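Local coordinates for protein N-alpha-acetyltransferase (Sulfolobus solfataricus P2, PDB 4R3L) that transfers an acetyl group from acetyl-CoA to the free alpha-amino group at protein N-termini, with a preference for N-terminal serine, at residues R129-P134 and D156-Y161; L14-M19 and A52-I57; F74-Q79 and A121-L126. All blocks are in the same frame, centred on the assembly; numbering follows the deposited sequence.

Interaction 1: residues R129-P134 and D156-Y161; sequences RVSNYP and DGEDAY. With COA (coenzyme A), chain C.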
loop_
_atom_site.group_PDB
_atom_site.type_symbol
_atom_site.label_atom_id
_atom_site.label_comp_id
_atom_site.label_asym_id
_atom_site.label_seq_id
_atom_site.Cartn_x
_atom_site.Cartn_y
_atom_site.Cartn_z
ATOM N N ARG A 129 -11.337 -2.232 2.413
ATOM C CA ARG A 129 -12.676 -2.776 2.691
ATOM C C ARG A 129 -13.278 -2.109 3.919
ATOM O O ARG A 129 -12.601 -1.948 4.925
ATOM C CB ARG A 129 -12.629 -4.296 2.905
ATOM C CG ARG A 129 -12.407 -5.103 1.652
ATOM C CD ARG A 129 -12.501 -6.608 1.923
ATOM N NE ARG A 129 -12.206 -7.400 0.730
ATOM C CZ ARG A 129 -13.131 -7.908 -0.082
ATOM N NH1 ARG A 129 -14.421 -7.711 0.175
ATOM N NH2 ARG A 129 -12.773 -8.617 -1.151
ATOM N N VAL A 130 -14.547 -1.725 3.851
ATOM C CA VAL A 130 -15.194 -1.075 4.996
ATOM C C VAL A 130 -15.235 -1.967 6.244
ATOM O O VAL A 130 -15.415 -1.481 7.359
ATOM C CB VAL A 130 -16.626 -0.626 4.639
ATOM C CG1 VAL A 130 -16.580 0.424 3.542
ATOM C CG2 VAL A 130 -17.473 -1.827 4.207
ATOM N N SER A 131 -15.050 -3.270 6.065
ATOM C CA SER A 131 -15.024 -4.186 7.202
ATOM C C SER A 131 -13.617 -4.364 7.797
ATOM O O SER A 131 -13.454 -4.961 8.864
ATOM C CB SER A 131 -15.586 -5.552 6.793
ATOM O OG SER A 131 -14.886 -6.077 5.673
ATOM N N ASN A 132 -12.603 -3.845 7.110
ATOM C CA ASN A 132 -11.221 -4.076 7.518
ATOM C C ASN A 132 -10.832 -3.164 8.673
ATOM O O ASN A 132 -10.080 -2.202 8.491
ATOM C CB ASN A 132 -10.272 -3.866 6.335
ATOM C CG ASN A 132 -8.918 -4.522 6.549
ATOM O OD1 ASN A 132 -8.529 -4.828 7.677
ATOM N ND2 ASN A 132 -8.196 -4.742 5.462
ATOM N N TYR A 133 -11.349 -3.480 9.859
ATOM C CA TYR A 133 -11.122 -2.676 11.060
ATOM C C TYR A 133 -9.641 -2.422 11.397
ATOM O O TYR A 133 -9.274 -1.279 11.678
ATOM C CB TYR A 133 -11.826 -3.323 12.260
ATOM C CG TYR A 133 -11.572 -2.614 13.573
ATOM C CD1 TYR A 133 -12.232 -1.429 13.885
ATOM C CD2 TYR A 133 -10.682 -3.131 14.505
ATOM C CE1 TYR A 133 -12.005 -0.773 15.085
ATOM C CE2 TYR A 133 -10.451 -2.483 15.711
ATOM C CZ TYR A 133 -11.113 -1.303 15.993
ATOM O OH TYR A 133 -10.888 -0.655 17.188
ATOM N N PRO A 134 -8.792 -3.474 11.388
ATOM C CA PRO A 134 -7.387 -3.185 11.700
ATOM C C PRO A 134 -6.762 -2.171 10.746
ATOM O O PRO A 134 -6.157 -1.205 11.212
ATOM C CB PRO A 134 -6.707 -4.549 11.558
ATOM C CG PRO A 134 -7.786 -5.527 11.849
ATOM C CD PRO A 134 -9.025 -4.927 11.256
ATOM N N ASP A 156 -16.789 -9.116 -4.596
ATOM C CA ASP A 156 -17.980 -9.613 -3.927
ATOM C C ASP A 156 -19.025 -8.519 -3.685
ATOM O O ASP A 156 -20.061 -8.776 -3.075
ATOM C CB ASP A 156 -17.608 -10.285 -2.597
ATOM C CG ASP A 156 -16.968 -9.324 -1.602
ATOM O OD1 ASP A 156 -16.595 -8.191 -1.981
ATOM O OD2 ASP A 156 -16.827 -9.717 -0.427
ATOM N N GLY A 157 -18.759 -7.307 -4.162
ATOM C CA GLY A 157 -19.703 -6.209 -3.999
ATOM C C GLY A 157 -19.447 -5.317 -2.797
ATOM O O GLY A 157 -20.089 -4.276 -2.645
ATOM N N GLU A 158 -18.515 -5.712 -1.934
ATOM C CA GLU A 158 -18.245 -4.924 -0.732
ATOM C C GLU A 158 -17.735 -3.533 -1.095
ATOM O O GLU A 158 -16.993 -3.365 -2.069
ATOM C CB GLU A 158 -17.249 -5.641 0.186
ATOM C CG GLU A 158 -17.055 -4.920 1.512
ATOM C CD GLU A 158 -16.240 -5.709 2.518
ATOM O OE1 GLU A 158 -16.193 -5.279 3.694
ATOM O OE2 GLU A 158 -15.652 -6.745 2.135
ATOM N N ASP A 159 -18.162 -2.527 -0.333
ATOM C CA ASP A 159 -17.712 -1.156 -0.555
ATOM C C ASP A 159 -16.280 -0.949 -0.041
ATOM O O ASP A 159 -15.835 -1.674 0.846
ATOM C CB ASP A 159 -18.629 -0.158 0.134
ATOM C CG ASP A 159 -20.034 -0.158 -0.430
ATOM O OD1 ASP A 159 -20.215 -0.434 -1.643
ATOM O OD2 ASP A 159 -20.954 0.141 0.358
ATOM N N ALA A 160 -15.581 0.024 -0.626
ATOM C CA ALA A 160 -14.272 0.459 -0.142
ATOM C C ALA A 160 -14.320 1.906 0.325
ATOM O O ALA A 160 -15.052 2.720 -0.225
ATOM C CB ALA A 160 -13.220 0.320 -1.219
ATOM N N TYR A 161 -13.525 2.225 1.337
ATOM C CA TYR A 161 -13.216 3.611 1.605
ATOM C C TYR A 161 -12.018 3.998 0.765
ATOM O O TYR A 161 -11.027 3.280 0.769
ATOM C CB TYR A 161 -12.876 3.846 3.079
ATOM C CG TYR A 161 -14.001 3.651 4.063
ATOM C CD1 TYR A 161 -15.146 4.431 4.006
ATOM C CD2 TYR A 161 -13.889 2.721 5.090
ATOM C CE1 TYR A 161 -16.166 4.259 4.925
ATOM C CE2 TYR A 161 -14.899 2.546 6.011
ATOM C CZ TYR A 161 -16.037 3.315 5.924
ATOM O OH TYR A 161 -17.045 3.129 6.854
HETATM N N1A COA C . -7.140 -3.574 15.867
HETATM C C2A COA C . -7.120 -2.267 16.202
HETATM N N3A COA C . -6.140 -1.466 15.776
HETATM C C4A COA C . -5.130 -1.956 14.993
HETATM C C5A COA C . -5.121 -3.296 14.633
HETATM C C6A COA C . -6.164 -4.114 15.095
HETATM N N6A COA C . -6.195 -5.528 14.739
HETATM N N7A COA C . -3.995 -3.505 13.845
HETATM C C8A COA C . -3.337 -2.317 13.736
HETATM N N9A COA C . -4.016 -1.371 14.415
HETATM C C1B COA C . -3.642 0.044 14.574
HETATM C C2B COA C . -3.211 0.298 15.965
HETATM O O2B COA C . -3.467 1.609 16.324
HETATM C C3B COA C . -1.780 0.115 15.891
HETATM O O3B COA C . -1.194 0.716 16.977
HETATM P P3B COA C . -0.833 -0.149 18.234
HETATM O O7A COA C . 0.160 0.603 19.120
HETATM O O8A COA C . -0.210 -1.414 17.791
HETATM O O9A COA C . -2.078 -0.451 19.011
HETATM C C4B COA C . -1.470 0.803 14.626
HETATM O O4B COA C . -2.512 0.416 13.764
HETATM C C5B COA C . -0.197 0.350 14.045
HETATM O O5B COA C . -0.258 -0.955 13.542
HETATM P P1A COA C . 0.959 -1.765 12.945
HETATM O O1A COA C . 1.592 -2.646 13.987
HETATM O O2A COA C . 1.919 -0.831 12.332
HETATM O O3A COA C . 0.233 -2.690 11.865
HETATM P P2A COA C . 0.585 -4.191 11.533
HETATM O O4A COA C . 0.051 -5.150 12.584
HETATM O O5A COA C . 2.057 -4.351 11.322
HETATM O O6A COA C . -0.148 -4.534 10.143
HETATM C CBP COA C . -2.126 -4.675 8.720
HETATM C CCP COA C . -1.382 -3.971 9.895
HETATM C CDP COA C . -3.494 -4.067 8.566
HETATM C CEP COA C . -1.297 -4.448 7.457
HETATM C CAP COA C . -2.187 -6.138 9.095
HETATM O OAP COA C . -3.162 -6.420 10.101
HETATM C C9P COA C . -2.496 -7.076 7.944
HETATM O O9P COA C . -1.578 -7.488 7.187
HETATM N N8P COA C . -3.837 -7.556 7.689
HETATM C C7P COA C . -4.175 -8.460 6.594
HETATM C C6P COA C . -3.899 -7.852 5.188
HETATM C C5P COA C . -4.553 -6.486 5.002
HETATM O O5P COA C . -5.760 -6.349 5.331
HETATM N N4P COA C . -3.776 -5.361 4.477
HETATM C C3P COA C . -4.392 -4.059 4.314
HETATM C C2P COA C . -5.469 -3.905 3.248
HETATM S S1P COA C . -5.921 -2.276 2.746
HETATM O O HOH W 1 -13.949 -9.748 -3.190
HETATM O O HOH W 2 -16.706 0.903 8.348
#
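At the end of strand 123-129 in this GNAT domain, Arg-129 pairs with Ala-160 as an antiparallel non-hydrogen-bonded pair. Val-130 N donates to Asp-159 O at 3.3 Å. Arg-129 sets CG anti to its carbonyl carbon (chi1 -73°) and runs extended to NE, which brings NH1 to two carboxylates at the guanidinium edge. Arg-129 NH1 meets Glu-158 OE2 on its anti side at 2.5 Å. Arg-129 NH1 meets Asp-156 OD1 on its syn side at 3.1 Å, the guanidinium and carboxylate planes standing 80° apart. Glu-158 N reaches the same OD1 from the opposite face, closing an Asx turn. Ser-131 OG donates to the syn lone pair of Glu-158 OE1 at 2.5 Å. Val-130 CG1 sits over the centre of the Tyr-161 ring, a CH-pi contact of 3.7 Å to the centroid. A water joins Val-130 O to Tyr-161 OH. The type I turn from Arg-129 to Asn-132 leads to the coenzyme: Asn-132 ND2 donates to O5P of coenzyme A at 2.9 Å. Asn-132 is the N-cap of helix 133-141. Strand 160-166 runs on antiparallel beside strand 123-129, and substrate-binding Tyr-154 makes a cation-pi contact with Arg-129.

Interaction 2: residues L14-M19 and A52-I57; sequences LRNARM and AFFVAI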
loop_
_atom_site.group_PDB
_atom_site.type_symbol
_atom_site.label_atom_id
_atom_site.label_comp_id
_atom_site.label_asym_id
_atom_site.label_seq_id
_atom_site.Cartn_x
_atom_site.Cartn_y
_atom_site.Cartn_z
ATOM N N LEU A 14 13.681 -3.038 7.532
ATOM C CA LEU A 14 13.050 -2.764 6.238
ATOM C C LEU A 14 14.118 -2.605 5.201
ATOM O O LEU A 14 15.198 -2.103 5.503
ATOM C CB LEU A 14 12.215 -1.480 6.265
ATOM C CG LEU A 14 11.097 -1.324 7.287
ATOM C CD1 LEU A 14 10.319 -0.012 7.018
ATOM C CD2 LEU A 14 10.176 -2.505 7.262
ATOM N N ARG A 15 13.810 -2.993 3.970
ATOM C CA ARG A 15 14.631 -2.620 2.842
ATOM C C ARG A 15 13.775 -2.590 1.576
ATOM O O ARG A 15 12.631 -3.067 1.560
ATOM C CB ARG A 15 15.804 -3.587 2.676
ATOM C CG ARG A 15 15.388 -5.024 2.477
ATOM C CD ARG A 15 16.579 -5.866 2.046
ATOM N NE ARG A 15 16.233 -7.280 1.948
ATOM C CZ ARG A 15 15.512 -7.799 0.957
ATOM N NH1 ARG A 15 15.053 -7.009 -0.011
ATOM N NH2 ARG A 15 15.245 -9.097 0.936
ATOM N N ASN A 16 14.300 -1.987 0.527
ATOM C CA ASN A 16 13.595 -2.068 -0.751
ATOM C C ASN A 16 13.455 -3.519 -1.222
ATOM O O ASN A 16 14.342 -4.370 -0.995
ATOM C CB ASN A 16 14.311 -1.208 -1.794
ATOM C CG ASN A 16 14.094 0.273 -1.563
ATOM O OD1 ASN A 16 14.933 0.955 -0.978
ATOM N ND2 ASN A 16 12.956 0.775 -2.008
ATOM N N ALA A 17 12.311 -3.817 -1.837
ATOM C CA ALA A 17 12.089 -5.133 -2.396
ATOM C C ALA A 17 13.035 -5.408 -3.555
ATOM O O ALA A 17 13.428 -4.482 -4.272
ATOM C CB ALA A 17 10.640 -5.264 -2.861
ATOM N N ARG A 18 13.359 -6.684 -3.748
ATOM C CA ARG A 18 14.185 -7.144 -4.870
ATOM C C ARG A 18 13.469 -8.279 -5.588
ATOM O O ARG A 18 12.576 -8.895 -5.011
ATOM C CB ARG A 18 15.559 -7.607 -4.372
ATOM C CG ARG A 18 16.315 -6.536 -3.564
ATOM C CD ARG A 18 17.620 -7.088 -2.987
ATOM N NE ARG A 18 17.412 -8.365 -2.305
ATOM C CZ ARG A 18 18.394 -9.171 -1.912
ATOM N NH1 ARG A 18 19.659 -8.833 -2.135
ATOM N NH2 ARG A 18 18.114 -10.317 -1.299
ATOM N N MET A 19 13.882 -8.589 -6.818
ATOM C CA MET A 19 13.205 -9.633 -7.594
ATOM C C MET A 19 13.095 -10.948 -6.835
ATOM O O MET A 19 12.077 -11.626 -6.903
ATOM C CB MET A 19 13.928 -9.864 -8.923
ATOM C CG MET A 19 13.690 -8.762 -9.923
ATOM S SD MET A 19 11.991 -8.761 -10.539
ATOM C CE MET A 19 11.967 -10.327 -11.435
ATOM N N ALA A 52 9.755 2.887 -4.006
ATOM C CA ALA A 52 8.736 3.006 -2.956
ATOM C C ALA A 52 8.147 1.641 -2.551
ATOM O O ALA A 52 7.170 1.577 -1.779
ATOM C CB ALA A 52 7.608 3.975 -3.417
ATOM N N PHE A 53 8.766 0.563 -3.045
ATOM C CA PHE A 53 8.326 -0.817 -2.814
ATOM C C PHE A 53 9.234 -1.405 -1.730
ATOM O O PHE A 53 10.421 -1.682 -1.967
ATOM C CB PHE A 53 8.451 -1.639 -4.132
ATOM C CG PHE A 53 7.673 -2.937 -4.187
ATOM C CD1 PHE A 53 7.143 -3.368 -5.422
ATOM C CD2 PHE A 53 7.420 -3.701 -3.058
ATOM C CE1 PHE A 53 6.425 -4.558 -5.508
ATOM C CE2 PHE A 53 6.687 -4.894 -3.148
ATOM C CZ PHE A 53 6.193 -5.313 -4.378
ATOM N N PHE A 54 8.702 -1.582 -0.530
ATOM C CA PHE A 54 9.524 -2.069 0.562
ATOM C C PHE A 54 9.076 -3.428 1.082
ATOM O O PHE A 54 7.908 -3.799 0.967
ATOM C CB PHE A 54 9.514 -1.055 1.705
ATOM C CG PHE A 54 10.271 0.211 1.409
ATOM C CD1 PHE A 54 11.617 0.326 1.762
ATOM C CD2 PHE A 54 9.651 1.297 0.814
ATOM C CE1 PHE A 54 12.317 1.505 1.506
ATOM C CE2 PHE A 54 10.354 2.464 0.543
ATOM C CZ PHE A 54 11.684 2.569 0.891
ATOM N N VAL A 55 10.022 -4.157 1.666
ATOM C CA VAL A 55 9.706 -5.368 2.409
ATOM C C VAL A 55 10.199 -5.235 3.846
ATOM O O VAL A 55 11.126 -4.481 4.114
ATOM C CB VAL A 55 10.338 -6.623 1.781
ATOM C CG1 VAL A 55 9.620 -7.011 0.456
ATOM C CG2 VAL A 55 11.841 -6.422 1.578
ATOM N N ALA A 56 9.542 -5.958 4.748
ATOM C CA ALA A 56 9.957 -6.094 6.141
ATOM C C ALA A 56 10.576 -7.460 6.296
ATOM O O ALA A 56 10.014 -8.454 5.819
ATOM C CB ALA A 56 8.783 -5.947 7.084
ATOM N N ILE A 57 11.727 -7.507 6.954
ATOM C CA ILE A 57 12.500 -8.733 7.071
ATOM C C ILE A 57 12.655 -9.153 8.525
ATOM O O ILE A 57 12.991 -8.328 9.369
ATOM C CB ILE A 57 13.903 -8.559 6.467
ATOM C CG1 ILE A 57 13.815 -8.110 5.010
ATOM C CG2 ILE A 57 14.728 -9.855 6.627
ATOM C CD1 ILE A 57 13.190 -9.136 4.112
#
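The Arg-15 side chain runs alongside that of Val-55. Arg-15 places CG between its backbone N and carbonyl carbon (chi1 59°) and runs extended to NE. This carries the guanidinium over the Val-55 methyl: Val-55 CG2 lies against one face, 3.6 Å from NH1 of Arg-15. Arg-18 NE lies over the opposite face. NH1 of Arg-15 also bonds to Asn-16 O, and NH2 forms a salt bridge with Asp-21, which fixes the polar end. The backbones form the outer antiparallel pair of the GNAT sheet, with strand 13-16 at its edge. Arg-15 and Val-55 are a hydrogen-bonded pair; Val-55 N donates to Arg-15 O at 2.8 Å, almost straight. Past the strand end, Ala-17 N still bonds to Phe-53 O at 2.9 Å. On the other sheet face, Leu-14 CD2 touches Ala-56 CB at 3.7 Å. Asn-16 sets CG beside its backbone N (chi1 -74°), which brings ND2 over one face of the Phe-54 ring, toward its rim, with amide and ring planes 34° apart. Asn-16 ND2 is 3.6 Å from Phe-54 CZ and makes weak hydrogen bonds to Gly-50 O and Leu-51 O. Ala-17 CB packs on Phe-53 CD2 at 3.6 Å.

Interaction 3: residues F74-Q79 and A121-L126; sequences FSNIKQ and AEEIYL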
loop_
_atom_site.group_PDB
_atom_site.type_symbol
_atom_site.label_atom_id
_atom_site.label_comp_id
_atom_site.label_asym_id
_atom_site.label_seq_id
_atom_site.Cartn_x
_atom_site.Cartn_y
_atom_site.Cartn_z
ATOM N N PHE A 74 -6.082 13.668 -11.635
ATOM C CA PHE A 74 -6.921 14.476 -10.785
ATOM C C PHE A 74 -6.778 14.075 -9.311
ATOM O O PHE A 74 -6.771 12.895 -8.962
ATOM C CB PHE A 74 -8.376 14.385 -11.241
ATOM C CG PHE A 74 -8.617 15.004 -12.596
ATOM C CD1 PHE A 74 -8.444 16.368 -12.788
ATOM C CD2 PHE A 74 -8.986 14.224 -13.673
ATOM C CE1 PHE A 74 -8.660 16.942 -14.033
ATOM C CE2 PHE A 74 -9.208 14.795 -14.924
ATOM C CZ PHE A 74 -9.034 16.156 -15.098
ATOM N N SER A 75 -6.633 15.086 -8.464
ATOM C CA SER A 75 -6.568 14.902 -7.022
ATOM C C SER A 75 -7.874 14.323 -6.493
ATOM O O SER A 75 -8.949 14.656 -6.989
ATOM C CB SER A 75 -6.265 16.238 -6.339
ATOM O OG SER A 75 -6.430 16.135 -4.937
ATOM N N ASN A 76 -7.795 13.440 -5.503
ATOM C CA ASN A 76 -9.012 12.915 -4.892
ATOM C C ASN A 76 -9.224 13.544 -3.529
ATOM O O ASN A 76 -10.075 13.112 -2.754
ATOM C CB ASN A 76 -8.967 11.390 -4.789
ATOM C CG ASN A 76 -7.661 10.886 -4.243
ATOM O OD1 ASN A 76 -7.206 11.343 -3.201
ATOM N ND2 ASN A 76 -7.045 9.942 -4.945
ATOM N N ILE A 77 -8.435 14.573 -3.249
ATOM C CA ILE A 77 -8.602 15.371 -2.048
ATOM C C ILE A 77 -9.266 16.704 -2.385
ATOM O O ILE A 77 -10.178 17.147 -1.690
ATOM C CB ILE A 77 -7.260 15.631 -1.342
ATOM C CG1 ILE A 77 -6.562 14.301 -1.038
ATOM C CG2 ILE A 77 -7.482 16.425 -0.068
ATOM C CD1 ILE A 77 -5.316 14.421 -0.153
ATOM N N LYS A 78 -8.819 17.327 -3.469
ATOM C CA LYS A 78 -9.310 18.651 -3.844
ATOM C C LYS A 78 -10.742 18.647 -4.382
ATOM O O LYS A 78 -11.137 17.763 -5.148
ATOM C CB LYS A 78 -8.370 19.278 -4.872
ATOM C CG LYS A 78 -7.162 19.950 -4.248
ATOM C CD LYS A 78 -6.144 20.363 -5.298
ATOM C CE LYS A 78 -4.985 21.113 -4.666
ATOM N NZ LYS A 78 -4.408 20.372 -3.512
ATOM N N GLN A 79 -11.507 19.654 -3.967
ATOM C CA GLN A 79 -12.888 19.839 -4.399
ATOM C C GLN A 79 -12.982 20.056 -5.906
ATOM O O GLN A 79 -13.897 19.559 -6.565
ATOM C CB GLN A 79 -13.519 21.032 -3.673
ATOM C CG GLN A 79 -13.640 20.881 -2.161
ATOM C CD GLN A 79 -12.368 21.259 -1.425
ATOM O OE1 GLN A 79 -11.360 21.616 -2.038
ATOM N NE2 GLN A 79 -12.411 21.190 -0.098
ATOM N N ALA A 121 5.289 12.975 -5.427
ATOM C CA ALA A 121 3.879 12.834 -5.099
ATOM C C ALA A 121 3.407 13.913 -4.125
ATOM O O ALA A 121 4.139 14.302 -3.206
ATOM C CB ALA A 121 3.612 11.443 -4.526
ATOM N N GLU A 122 2.181 14.385 -4.323
ATOM C CA GLU A 122 1.593 15.428 -3.486
ATOM C C GLU A 122 0.551 14.825 -2.538
ATOM O O GLU A 122 0.163 15.433 -1.534
ATOM C CB GLU A 122 0.985 16.526 -4.385
ATOM C CG GLU A 122 0.064 17.540 -3.709
ATOM C CD GLU A 122 -1.384 17.064 -3.628
ATOM O OE1 GLU A 122 -1.739 16.102 -4.343
ATOM O OE2 GLU A 122 -2.160 17.647 -2.838
ATOM N N GLU A 123 0.107 13.607 -2.852
ATOM C CA GLU A 123 -0.811 12.897 -1.977
ATOM C C GLU A 123 -0.557 11.399 -2.040
ATOM O O GLU A 123 0.034 10.908 -2.995
ATOM C CB GLU A 123 -2.261 13.199 -2.344
ATOM C CG GLU A 123 -2.691 12.730 -3.732
ATOM C CD GLU A 123 -4.181 12.438 -3.786
ATOM O OE1 GLU A 123 -4.638 11.607 -2.974
ATOM O OE2 GLU A 123 -4.898 13.039 -4.616
ATOM N N ILE A 124 -0.977 10.684 -1.003
ATOM C CA ILE A 124 -0.926 9.230 -1.016
ATOM C C ILE A 124 -2.344 8.769 -0.766
ATOM O O ILE A 124 -3.054 9.370 0.031
ATOM C CB ILE A 124 0.051 8.641 0.048
ATOM C CG1 ILE A 124 -0.052 7.117 0.092
ATOM C CG2 ILE A 124 -0.252 9.183 1.449
ATOM C CD1 ILE A 124 1.001 6.433 0.942
ATOM N N TYR A 125 -2.786 7.736 -1.471
ATOM C CA TYR A 125 -4.096 7.191 -1.182
ATOM C C TYR A 125 -4.152 5.690 -1.401
ATOM O O TYR A 125 -3.211 5.074 -1.918
ATOM C CB TYR A 125 -5.167 7.878 -2.036
ATOM C CG TYR A 125 -5.186 7.450 -3.490
ATOM C CD1 TYR A 125 -6.148 6.567 -3.959
ATOM C CD2 TYR A 125 -4.248 7.933 -4.389
ATOM C CE1 TYR A 125 -6.187 6.187 -5.272
ATOM C CE2 TYR A 125 -4.279 7.553 -5.724
ATOM C CZ TYR A 125 -5.248 6.679 -6.154
ATOM O OH TYR A 125 -5.283 6.290 -7.469
ATOM N N LEU A 126 -5.273 5.111 -0.994
ATOM C CA LEU A 126 -5.462 3.675 -1.053
ATOM C C LEU A 126 -6.936 3.372 -0.943
ATOM O O LEU A 126 -7.734 4.251 -0.610
ATOM C CB LEU A 126 -4.688 2.983 0.073
ATOM C CG LEU A 126 -5.026 3.488 1.481
ATOM C CD1 LEU A 126 -6.251 2.794 2.112
ATOM C CD2 LEU A 126 -3.821 3.377 2.402
#
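The Tyr-125 ring carries the Asn-76 amide over the centre of one face, with the two planes 69° apart. The ring also stacks with His-88, and its hydroxyl bonds to Glu-71. The same amide crosses the Glu-123 carboxylate at a slant, their planes 85° apart. Asn-76 N donates to the syn lone pair of Glu-123 OE2 at 3.1 Å. Ser-75 OG makes a weak bond to Glu-123 OE2 at 3.5 Å. Glu-123 holds CG between its backbone N and carbonyl carbon (chi1 64°), and its extended chain then reaches across to the loop. Here the loop between strands 61-72 and 83-94 folds over the start of strand 123-129 in the GNAT sheet. The loop has its own ST turn: Ser-75 OG accepts from Ile-77 N at 3.1 Å. Ser-75 OG also accepts from Lys-78 N at 3.0 Å, completing an ST motif. Ser-75 is known to modulate loop conformations and to contribute to thermostability. Ile-77 CG1 lies 3.8 Å from Glu-123 OE1. With an alanine in place of this glutamate, Asn-76 N would probably lose its carboxylate acceptor and a gap would open beside Ile-77. Lys-78 NZ forms a long salt bridge with Glu-122 OE2 at 3.6 Å.

How the interactions relate
All three contacts reach one mixed sheet. Interaction 2 lies at the edge formed by strands 13-16 and 54-58. Interactions 1 and 3 lie across the chain's centre from it, about 26 Å and 24 Å away between centres. Interactions 1 and 3 share strand 123-129: interaction 3 is at its start and interaction 1 at its end, with centres about 20 Å apart. Between them the strand carries Glu-127, which like His-88 is a zinc-binding residue of this enzyme. Interaction 1 touches coenzyme A directly. In interaction 2 the Ala-56 side chain is about 8 Å from the coenzyme and packs on Ile-103 of its binding site. In interaction 3 the side chain of Tyr-125 is about 11 Å from the bound coenzyme A.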